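Local coordinates for protein probable glutathione reductase (Sinorhizobium meliloti, PDB 4DNA) that probably catalyses the NADPH-dependent reduction of glutathione disulfide to glutathione, as a homodimeric flavoprotein carrying one FAD per subunit, at residues E116-G119 and P120-K124; P268-G272 and L273-A277; Q312-P315 and V316-E320. All coordinates share one frame; numbering follows the deposited sequence.

In the fold
Three short contacts, met in series along the chain without nesting or crossing, illustrate how local turns can be set along an extended cofactor, two touching it and one backing the turn beside its adenine. Contact 1 (116-124) closes a beta hairpin within a small three-stranded antiparallel sheet. Contact 2 (268-277) folds the loop after strand 266-268 back on itself beside the adenine of FAD; it lies against the hairpin, where a probable hydrogen bond joins Leu117 N to Leu273 O. Contact 3 (312-320) starts helix 314-329 at the flavin ring. It touches neither of the others, its centre being about 21 Å from that of contact 2, but FAD spans the distance and touches both.

Contact 1 of 3, residues E116-G119 and P120-K124; sequences ELAG and PNTVK
In the beta hairpin that joins strand 115-117 to strand 122-125, Glu116 and Lys124 face each other as an antiparallel hydrogen-bonded pair. Glu116 N donates to Lys124 O at 2.8 Å, and Lys124 N returns a bond to Glu116 O at 2.7 Å. Nearer the turn, Ala118 N reaches Thr122 O at 3.0 Å, and the CB atoms of Ala118 and Thr122 lie 3.8 Å apart.

The two charged side chains run side by side in the same direction. CG of Lys124 stands between its backbone N and carbonyl carbon (chi1 66°), and the chain beyond is extended, which lays the methylene groups along Glu116: CE of Lys124 is 3.7 Å from Glu116 CB. The charged ends make a long salt bridge, Glu116 OE1 to Lys124 NZ, 3.9 Å. The other oxygen, OE2, pairs with Arg114, so the carboxylate is shared between two cations. With an alanine at Lys124, the flank of Glu116 is likely to lose its cover and OE1 its distant ammonium partner.

Leu117 and Val123, a non-hydrogen-bonded pair, turn to the sheet face opposite these charges, with a loose apolar contact from Leu117 CD2 to Val123 CG2 at 4.4 Å. On that face Leu117 packs on Ile139 and Val123 on Ile137, both of strand 137-139, while strand 130-134 extends the small sheet on the Val123 side through backbone bonds.

Contact 2 of 3, residues P268-G272 and L273-A277; sequences PNTNG and LGLEA. With FAD (flavin-adenine dinucleotide), chain C.
Leu273 and Asn269 approach each other at the adenine of FAD, and both touch it. The Leu273 side chain divides its two branches: CD1 lies 3.3 Å from the adenine amino nitrogen N6A, whereas CD2 meets the backbone oxygen of Asn269, with Asn269 O to Leu273 CD2 at 3.6 Å. With CG anti to the backbone N (chi1 179°), the fork is held away from its own amide and spans base and loop. Asn269 meets the imidazole part of the base, ND2 coming within 3.5 Å of FAD C8A.

The next shell fixes these groups. Asn269 ND2 donates to Val141 O, which limits rotation of the amide, and Asn269 is the centre of an inverse gamma turn closed by Thr270 N to Pro268 O at 2.8 Å. Behind it, Thr270 crosses Leu275 at a slant, CB to Leu275 CD1 3.8 Å, while its hydroxyl is bonded to Gly286 O. Positive phi angles at Gly272 and Gly274, which favour glycine, carry the chain round Leu273. Farther out, Gly272 O accepts a hydrogen bond from Arg114, itself an FAD-binding residue.

No hydrogen bond joins 268-272 to 273-277, and neither segment hydrogen-bonds to the adenine. The fit here therefore rests on van der Waals contact, with polar bonds to other parts of the chain holding the loop in shape.

Contact 3 of 3, residues Q312-P315 and V316-E320; sequences QLTP and VAIHE. With FAD (flavin-adenine dinucleotide), chain C.
Thr314 reaches both the flavin and Ile318, and its side chain can be followed atom by atom. CB is 3.8 Å from the flavin oxygen O2. There the chain forks: OG1 turns to the ribityl part of FAD, lying close to C2' and C4', and CG2 turns to the next turn of helix, meeting Ile318 CD1 at 3.9 Å, where the two side chains cross. This division follows from chi1 of -64°, which sets CG2 opposite the backbone N and keeps OG1 beside it, on the cofactor. Ser15 and, from the second subunit, His439 also pack on Thr314.

The residue opens helix 314-329, with Leu313 at the N-cap position, and the start of the helix lies at N1 and O2 of the isoalloxazine. Thr314 N donates to FAD O2 at 3.1 Å and, weakly, to N1. A helix N terminus so placed would probably favour negative charge on N1 and O2 in the reduced flavin, as in relatives of this family.

Regular helical bonds begin at once: Ala317 N bonds to Leu313 O at 3.2 Å, and Ile318 N to Thr314 O and His319 N to Pro315 O follow in turn. Leu313 CB rests on Val316 CG2, 3.7 Å away. Ala317 turns its methyl group to the FAD phosphate oxygen O1P, and His319 packs on Met436 of the second subunit.

Contact 1 of 3, residues E116-G119 and P120-K124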
loop_
_atom_site.group_PDB
_atom_site.type_symbol
_atom_site.label_atom_id
_atom_site.label_comp_id
_atom_site.label_asym_id
_atom_site.label_seq_id
_atom_site.Cartn_x
_atom_site.Cartn_y
_atom_site.Cartn_z
ATOM N N GLU A 116 -28.317 -6.983 32.068
ATOM C CA GLU A 116 -27.694 -6.446 33.272
ATOM C C GLU A 116 -27.327 -7.558 34.231
ATOM O O GLU A 116 -27.699 -8.722 34.037
ATOM C CB GLU A 116 -28.603 -5.437 33.962
ATOM C CG GLU A 116 -28.328 -3.997 33.577
ATOM C CD GLU A 116 -29.428 -3.051 34.029
ATOM O OE1 GLU A 116 -29.828 -3.105 35.221
ATOM O OE2 GLU A 116 -29.894 -2.251 33.182
ATOM N N LEU A 117 -26.597 -7.187 35.273
ATOM C CA LEU A 117 -26.087 -8.153 36.221
ATOM C C LEU A 117 -26.862 -8.180 37.515
ATOM O O LEU A 117 -26.996 -7.155 38.192
ATOM C CB LEU A 117 -24.616 -7.881 36.500
ATOM C CG LEU A 117 -23.679 -8.418 35.426
ATOM C CD1 LEU A 117 -22.342 -7.704 35.467
ATOM C CD2 LEU A 117 -23.491 -9.915 35.616
ATOM N N ALA A 118 -27.381 -9.367 37.828
ATOM C CA ALA A 118 -27.952 -9.692 39.135
ATOM C C ALA A 118 -26.831 -10.020 40.138
ATOM O O ALA A 118 -26.111 -9.112 40.589
ATOM C CB ALA A 118 -28.925 -10.856 39.007
ATOM N N GLY A 119 -26.682 -11.309 40.472
ATOM C CA GLY A 119 -25.576 -11.802 41.306
ATOM C C GLY A 119 -24.212 -11.726 40.614
ATOM O O GLY A 119 -23.963 -10.827 39.799
ATOM N N PRO A 120 -23.294 -12.649 40.958
ATOM C CA PRO A 120 -22.027 -12.696 40.225
ATOM C C PRO A 120 -21.956 -13.859 39.217
ATOM O O PRO A 120 -20.936 -14.027 38.544
ATOM C CB PRO A 120 -20.982 -12.861 41.344
ATOM C CG PRO A 120 -21.758 -13.112 42.618
ATOM C CD PRO A 120 -23.192 -13.369 42.237
ATOM N N ASN A 121 -23.027 -14.655 39.137
ATOM C CA ASN A 121 -23.166 -15.709 38.126
ATOM C C ASN A 121 -24.542 -15.648 37.479
ATOM O O ASN A 121 -24.935 -16.569 36.773
ATOM C CB ASN A 121 -22.978 -17.101 38.728
ATOM C CG ASN A 121 -22.173 -17.088 40.009
ATOM O OD1 ASN A 121 -22.604 -16.537 41.027
ATOM N ND2 ASN A 121 -21.004 -17.713 39.975
ATOM N N THR A 122 -25.258 -14.552 37.726
ATOM C CA THR A 122 -26.645 -14.384 37.291
ATOM C C THR A 122 -26.840 -13.110 36.464
ATOM O O THR A 122 -26.450 -12.018 36.879
ATOM C CB THR A 122 -27.595 -14.326 38.503
ATOM O OG1 THR A 122 -27.175 -15.269 39.495
ATOM C CG2 THR A 122 -29.015 -14.637 38.083
ATOM N N VAL A 123 -27.458 -13.256 35.299
ATOM C CA VAL A 123 -27.643 -12.143 34.375
ATOM C C VAL A 123 -29.129 -11.925 34.148
ATOM O O VAL A 123 -29.844 -12.876 33.830
ATOM C CB VAL A 123 -26.987 -12.429 33.002
ATOM C CG1 VAL A 123 -26.998 -11.179 32.137
ATOM C CG2 VAL A 123 -25.569 -12.953 33.159
ATOM N N LYS A 124 -29.594 -10.684 34.300
ATOM C CA LYS A 124 -30.985 -10.349 33.954
ATOM C C LYS A 124 -31.114 -9.776 32.543
ATOM O O LYS A 124 -30.246 -9.032 32.075
ATOM C CB LYS A 124 -31.661 -9.443 35.003
ATOM C CG LYS A 124 -31.100 -8.033 35.149
ATOM C CD LYS A 124 -31.901 -7.245 36.181
ATOM C CE LYS A 124 -31.213 -5.940 36.575
ATOM N NZ LYS A 124 -31.898 -5.278 37.727
#

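Contact 2 of 3, residues P268-G272 and L273-A277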
loop_
_atom_site.group_PDB
_atom_site.type_symbol
_atom_site.label_atom_id
_atom_site.label_comp_id
_atom_site.label_asym_id
_atom_site.label_seq_id
_atom_site.Cartn_x
_atom_site.Cartn_y
_atom_site.Cartn_z
ATOM N N PRO A 268 -17.103 4.554 28.699
ATOM C CA PRO A 268 -17.557 3.168 28.732
ATOM C C PRO A 268 -18.977 3.010 29.242
ATOM O O PRO A 268 -19.365 3.709 30.164
ATOM C CB PRO A 268 -16.547 2.489 29.673
ATOM C CG PRO A 268 -15.427 3.485 29.861
ATOM C CD PRO A 268 -16.103 4.818 29.743
ATOM N N ASN A 269 -19.731 2.093 28.638
ATOM C CA ASN A 269 -21.121 1.826 29.009
ATOM C C ASN A 269 -21.232 1.067 30.305
ATOM O O ASN A 269 -21.653 -0.090 30.309
ATOM C CB ASN A 269 -21.814 0.980 27.948
ATOM C CG ASN A 269 -21.919 1.674 26.616
ATOM O OD1 ASN A 269 -22.284 2.851 26.549
ATOM N ND2 ASN A 269 -21.611 0.941 25.534
ATOM N N THR A 270 -20.881 1.707 31.410
ATOM C CA THR A 270 -20.842 0.991 32.680
ATOM C C THR A 270 -21.896 1.430 33.706
ATOM O O THR A 270 -22.129 0.749 34.707
ATOM C CB THR A 270 -19.416 0.970 33.274
ATOM O OG1 THR A 270 -18.918 2.305 33.427
ATOM C CG2 THR A 270 -18.485 0.212 32.354
ATOM N N ASN A 271 -22.561 2.546 33.421
ATOM C CA ASN A 271 -23.660 3.035 34.247
ATOM C C ASN A 271 -24.883 2.137 34.222
ATOM O O ASN A 271 -25.341 1.718 33.154
ATOM C CB ASN A 271 -24.040 4.463 33.844
ATOM C CG ASN A 271 -23.093 5.491 34.426
ATOM O OD1 ASN A 271 -22.865 5.527 35.642
ATOM N ND2 ASN A 271 -22.527 6.326 33.567
ATOM N N GLY A 272 -25.401 1.842 35.412
ATOM C CA GLY A 272 -26.569 0.980 35.565
ATOM C C GLY A 272 -26.446 -0.294 34.752
ATOM O O GLY A 272 -27.383 -0.683 34.056
ATOM N N LEU A 273 -25.270 -0.918 34.824
ATOM C CA LEU A 273 -25.022 -2.221 34.212
ATOM C C LEU A 273 -25.061 -3.309 35.283
ATOM O O LEU A 273 -24.957 -4.497 34.978
ATOM C CB LEU A 273 -23.678 -2.219 33.478
ATOM C CG LEU A 273 -23.187 -3.500 32.781
ATOM C CD1 LEU A 273 -24.203 -4.059 31.802
ATOM C CD2 LEU A 273 -21.865 -3.256 32.075
ATOM N N GLY A 274 -25.227 -2.891 36.538
ATOM C CA GLY A 274 -25.332 -3.814 37.656
ATOM C C GLY A 274 -23.978 -4.270 38.171
ATOM O O GLY A 274 -23.889 -5.262 38.902
ATOM N N LEU A 275 -22.926 -3.538 37.802
ATOM C CA LEU A 275 -21.550 -3.862 38.204
ATOM C C LEU A 275 -21.365 -3.838 39.709
ATOM O O LEU A 275 -20.779 -4.749 40.282
ATOM C CB LEU A 275 -20.546 -2.896 37.565
ATOM C CG LEU A 275 -20.479 -2.786 36.044
ATOM C CD1 LEU A 275 -19.275 -1.939 35.670
ATOM C CD2 LEU A 275 -20.397 -4.158 35.396
ATOM N N GLU A 276 -21.868 -2.773 40.322
ATOM C CA GLU A 276 -21.774 -2.523 41.760
ATOM C C GLU A 276 -22.358 -3.681 42.569
ATOM O O GLU A 276 -21.727 -4.173 43.492
ATOM C CB GLU A 276 -22.459 -1.191 42.094
ATOM C CG GLU A 276 -23.672 -0.848 41.203
ATOM C CD GLU A 276 -23.322 -0.287 39.811
ATOM O OE1 GLU A 276 -22.202 0.236 39.615
ATOM O OE2 GLU A 276 -24.185 -0.358 38.899
ATOM N N ALA A 277 -23.548 -4.132 42.181
ATOM C CA ALA A 277 -24.171 -5.323 42.761
ATOM C C ALA A 277 -23.272 -6.550 42.633
ATOM O O ALA A 277 -23.313 -7.430 43.476
ATOM C CB ALA A 277 -25.517 -5.588 42.102
HETATM P PA FAD C . -18.316 -2.588 20.603
HETATM O O1A FAD C . -18.300 -1.154 21.104
HETATM O O2A FAD C . -17.899 -2.961 19.197
HETATM O O5B FAD C . -19.787 -3.194 20.819
HETATM C C5B FAD C . -20.246 -3.698 22.081
HETATM C C4B FAD C . -21.748 -3.885 21.928
HETATM O O4B FAD C . -22.409 -4.096 23.174
HETATM C C3B FAD C . -22.360 -2.645 21.307
HETATM O O3B FAD C . -23.014 -3.025 20.087
HETATM C C2B FAD C . -23.308 -2.115 22.365
HETATM O O2B FAD C . -24.475 -1.538 21.780
HETATM C C1B FAD C . -23.629 -3.352 23.191
HETATM N N9A FAD C . -23.977 -3.069 24.604
HETATM C C8A FAD C . -23.488 -2.045 25.328
HETATM N N7A FAD C . -23.955 -2.048 26.599
HETATM C C5A FAD C . -24.762 -3.111 26.698
HETATM C C6A FAD C . -25.569 -3.681 27.789
HETATM N N6A FAD C . -25.559 -3.046 28.986
HETATM N N1A FAD C . -26.284 -4.807 27.527
HETATM C C2A FAD C . -26.261 -5.388 26.302
HETATM N N3A FAD C . -25.541 -4.913 25.259
HETATM C C4A FAD C . -24.780 -3.792 25.392
HETATM N N1 FAD C . -10.913 0.688 15.348
HETATM C C2 FAD C . -9.989 0.261 14.458
HETATM O O2 FAD C . -9.252 -0.704 14.759
HETATM N N3 FAD C . -9.841 0.848 13.256
HETATM C C4 FAD C . -10.589 1.894 12.852
HETATM O O4 FAD C . -10.422 2.402 11.716
HETATM C C4X FAD C . -11.619 2.423 13.781
HETATM N N5 FAD C . -12.414 3.465 13.453
HETATM C C5X FAD C . -13.350 3.911 14.332
HETATM C C6 FAD C . -14.170 4.988 13.993
HETATM C C7 FAD C . -15.130 5.461 14.894
HETATM C C7M FAD C . -15.994 6.625 14.478
HETATM C C8 FAD C . -15.297 4.801 16.228
HETATM C C8M FAD C . -16.321 5.255 17.232
HETATM C C9 FAD C . -14.480 3.731 16.568
HETATM C C9A FAD C . -13.516 3.265 15.676
HETATM N N10 FAD C . -12.697 2.175 16.034
HETATM C C10 FAD C . -11.735 1.734 15.094
HETATM C "C1'" FAD C . -12.855 1.544 17.357
HETATM C "C2'" FAD C . -13.629 0.234 17.316
HETATM O "O2'" FAD C . -14.900 0.448 16.695
HETATM C "C3'" FAD C . -13.786 -0.339 18.726
HETATM O "O3'" FAD C . -12.498 -0.334 19.354
HETATM C "C4'" FAD C . -14.342 -1.764 18.738
HETATM O "O4'" FAD C . -15.693 -1.753 18.259
HETATM C "C5'" FAD C . -14.312 -2.353 20.138
HETATM O "O5'" FAD C . -15.413 -3.246 20.281
HETATM P P FAD C . -15.951 -3.794 21.704
HETATM O O1P FAD C . -15.791 -5.302 21.750
HETATM O O2P FAD C . -15.403 -2.940 22.822
HETATM O O3P FAD C . -17.536 -3.536 21.644
#

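Contact 3 of 3, residues Q312-P315 and V316-E320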
loop_
_atom_site.group_PDB
_atom_site.type_symbol
_atom_site.label_atom_id
_atom_site.label_comp_id
_atom_site.label_asym_id
_atom_site.label_seq_id
_atom_site.Cartn_x
_atom_site.Cartn_y
_atom_site.Cartn_z
ATOM N N GLN A 312 -8.106 1.353 22.388
ATOM C CA GLN A 312 -9.476 1.232 21.880
ATOM C C GLN A 312 -9.534 1.023 20.382
ATOM O O GLN A 312 -9.888 1.929 19.614
ATOM C CB GLN A 312 -10.338 2.417 22.309
ATOM C CG GLN A 312 -10.764 2.319 23.768
ATOM C CD GLN A 312 -11.489 3.548 24.259
ATOM O OE1 GLN A 312 -12.003 4.344 23.465
ATOM N NE2 GLN A 312 -11.546 3.708 25.574
ATOM N N LEU A 313 -9.181 -0.192 19.979
ATOM C CA LEU A 313 -9.207 -0.576 18.587
ATOM C C LEU A 313 -9.827 -1.970 18.423
ATOM O O LEU A 313 -9.753 -2.804 19.337
ATOM C CB LEU A 313 -7.799 -0.501 17.985
ATOM C CG LEU A 313 -7.069 0.848 18.017
ATOM C CD1 LEU A 313 -5.586 0.609 17.798
ATOM C CD2 LEU A 313 -7.616 1.846 16.999
ATOM N N THR A 314 -10.437 -2.197 17.258
ATOM C CA THR A 314 -11.153 -3.436 16.952
ATOM C C THR A 314 -10.290 -4.703 17.077
ATOM O O THR A 314 -10.700 -5.640 17.761
ATOM C CB THR A 314 -11.865 -3.345 15.577
ATOM O OG1 THR A 314 -12.861 -2.315 15.638
ATOM C CG2 THR A 314 -12.547 -4.653 15.195
ATOM N N PRO A 315 -9.091 -4.735 16.438
ATOM C CA PRO A 315 -8.243 -5.928 16.557
ATOM C C PRO A 315 -7.828 -6.234 17.995
ATOM O O PRO A 315 -7.669 -7.410 18.342
ATOM C CB PRO A 315 -7.009 -5.570 15.716
ATOM C CG PRO A 315 -7.513 -4.582 14.734
ATOM C CD PRO A 315 -8.476 -3.748 15.529
ATOM N N VAL A 316 -7.657 -5.191 18.808
ATOM C CA VAL A 316 -7.296 -5.344 20.213
ATOM C C VAL A 316 -8.407 -6.113 20.912
ATOM O O VAL A 316 -8.157 -7.098 21.597
ATOM C CB VAL A 316 -7.031 -3.976 20.892
ATOM C CG1 VAL A 316 -6.399 -4.149 22.268
ATOM C CG2 VAL A 316 -6.115 -3.139 20.026
ATOM N N ALA A 317 -9.641 -5.684 20.691
ATOM C CA ALA A 317 -10.803 -6.404 21.186
ATOM C C ALA A 317 -10.773 -7.851 20.750
ATOM O O ALA A 317 -10.981 -8.745 21.569
ATOM C CB ALA A 317 -12.083 -5.741 20.707
ATOM N N ILE A 318 -10.514 -8.075 19.462
ATOM C CA ILE A 318 -10.537 -9.417 18.886
ATOM C C ILE A 318 -9.465 -10.288 19.515
ATOM O O ILE A 318 -9.729 -11.445 19.856
ATOM C CB ILE A 318 -10.378 -9.401 17.349
ATOM C CG1 ILE A 318 -11.685 -8.935 16.696
ATOM C CG2 ILE A 318 -9.982 -10.781 16.834
ATOM C CD1 ILE A 318 -11.538 -8.411 15.285
ATOM N N HIS A 319 -8.273 -9.720 19.678
ATOM C CA HIS A 319 -7.142 -10.459 20.203
ATOM C C HIS A 319 -7.365 -10.816 21.641
ATOM O O HIS A 319 -7.141 -11.968 22.047
ATOM C CB HIS A 319 -5.852 -9.673 20.017
ATOM C CG HIS A 319 -4.611 -10.429 20.427
ATOM N ND1 HIS A 319 -4.340 -11.676 19.985
ATOM C CD2 HIS A 319 -3.555 -10.065 21.253
ATOM C CE1 HIS A 319 -3.177 -12.094 20.511
ATOM N NE2 HIS A 319 -2.693 -11.103 21.285
ATOM N N GLU A 320 -7.822 -9.831 22.419
ATOM C CA GLU A 320 -8.225 -10.038 23.812
ATOM C C GLU A 320 -9.185 -11.220 23.980
ATOM O O GLU A 320 -9.071 -11.979 24.946
ATOM C CB GLU A 320 -8.879 -8.781 24.371
ATOM C CG GLU A 320 -7.922 -7.633 24.640
ATOM C CD GLU A 320 -8.646 -6.349 25.013
ATOM O OE1 GLU A 320 -9.899 -6.340 24.970
ATOM O OE2 GLU A 320 -7.969 -5.347 25.352
HETATM P PA FAD C . -18.316 -2.588 20.603
HETATM O O1A FAD C . -18.300 -1.154 21.104
HETATM O O2A FAD C . -17.899 -2.961 19.197
HETATM O O5B FAD C . -19.787 -3.194 20.819
HETATM C C5B FAD C . -20.246 -3.698 22.081
HETATM C C4B FAD C . -21.748 -3.885 21.928
HETATM O O4B FAD C . -22.409 -4.096 23.174
HETATM C C3B FAD C . -22.360 -2.645 21.307
HETATM O O3B FAD C . -23.014 -3.025 20.087
HETATM C C2B FAD C . -23.308 -2.115 22.365
HETATM O O2B FAD C . -24.475 -1.538 21.780
HETATM C C1B FAD C . -23.629 -3.352 23.191
HETATM N N9A FAD C . -23.977 -3.069 24.604
HETATM C C8A FAD C . -23.488 -2.045 25.328
HETATM N N7A FAD C . -23.955 -2.048 26.599
HETATM C C5A FAD C . -24.762 -3.111 26.698
HETATM C C6A FAD C . -25.569 -3.681 27.789
HETATM N N6A FAD C . -25.559 -3.046 28.986
HETATM N N1A FAD C . -26.284 -4.807 27.527
HETATM C C2A FAD C . -26.261 -5.388 26.302
HETATM N N3A FAD C . -25.541 -4.913 25.259
HETATM C C4A FAD C . -24.780 -3.792 25.392
HETATM N N1 FAD C . -10.913 0.688 15.348
HETATM C C2 FAD C . -9.989 0.261 14.458
HETATM O O2 FAD C . -9.252 -0.704 14.759
HETATM N N3 FAD C . -9.841 0.848 13.256
HETATM C C4 FAD C . -10.589 1.894 12.852
HETATM O O4 FAD C . -10.422 2.402 11.716
HETATM C C4X FAD C . -11.619 2.423 13.781
HETATM N N5 FAD C . -12.414 3.465 13.453
HETATM C C5X FAD C . -13.350 3.911 14.332
HETATM C C6 FAD C . -14.170 4.988 13.993
HETATM C C7 FAD C . -15.130 5.461 14.894
HETATM C C7M FAD C . -15.994 6.625 14.478
HETATM C C8 FAD C . -15.297 4.801 16.228
HETATM C C8M FAD C . -16.321 5.255 17.232
HETATM C C9 FAD C . -14.480 3.731 16.568
HETATM C C9A FAD C . -13.516 3.265 15.676
HETATM N N10 FAD C . -12.697 2.175 16.034
HETATM C C10 FAD C . -11.735 1.734 15.094
HETATM C "C1'" FAD C . -12.855 1.544 17.357
HETATM C "C2'" FAD C . -13.629 0.234 17.316
HETATM O "O2'" FAD C . -14.900 0.448 16.695
HETATM C "C3'" FAD C . -13.786 -0.339 18.726
HETATM O "O3'" FAD C . -12.498 -0.334 19.354
HETATM C "C4'" FAD C . -14.342 -1.764 18.738
HETATM O "O4'" FAD C . -15.693 -1.753 18.259
HETATM C "C5'" FAD C . -14.312 -2.353 20.138
HETATM O "O5'" FAD C . -15.413 -3.246 20.281
HETATM P P FAD C . -15.951 -3.794 21.704
HETATM O O1P FAD C . -15.791 -5.302 21.750
HETATM O O2P FAD C . -15.403 -2.940 22.822
HETATM O O3P FAD C . -17.536 -3.536 21.644
#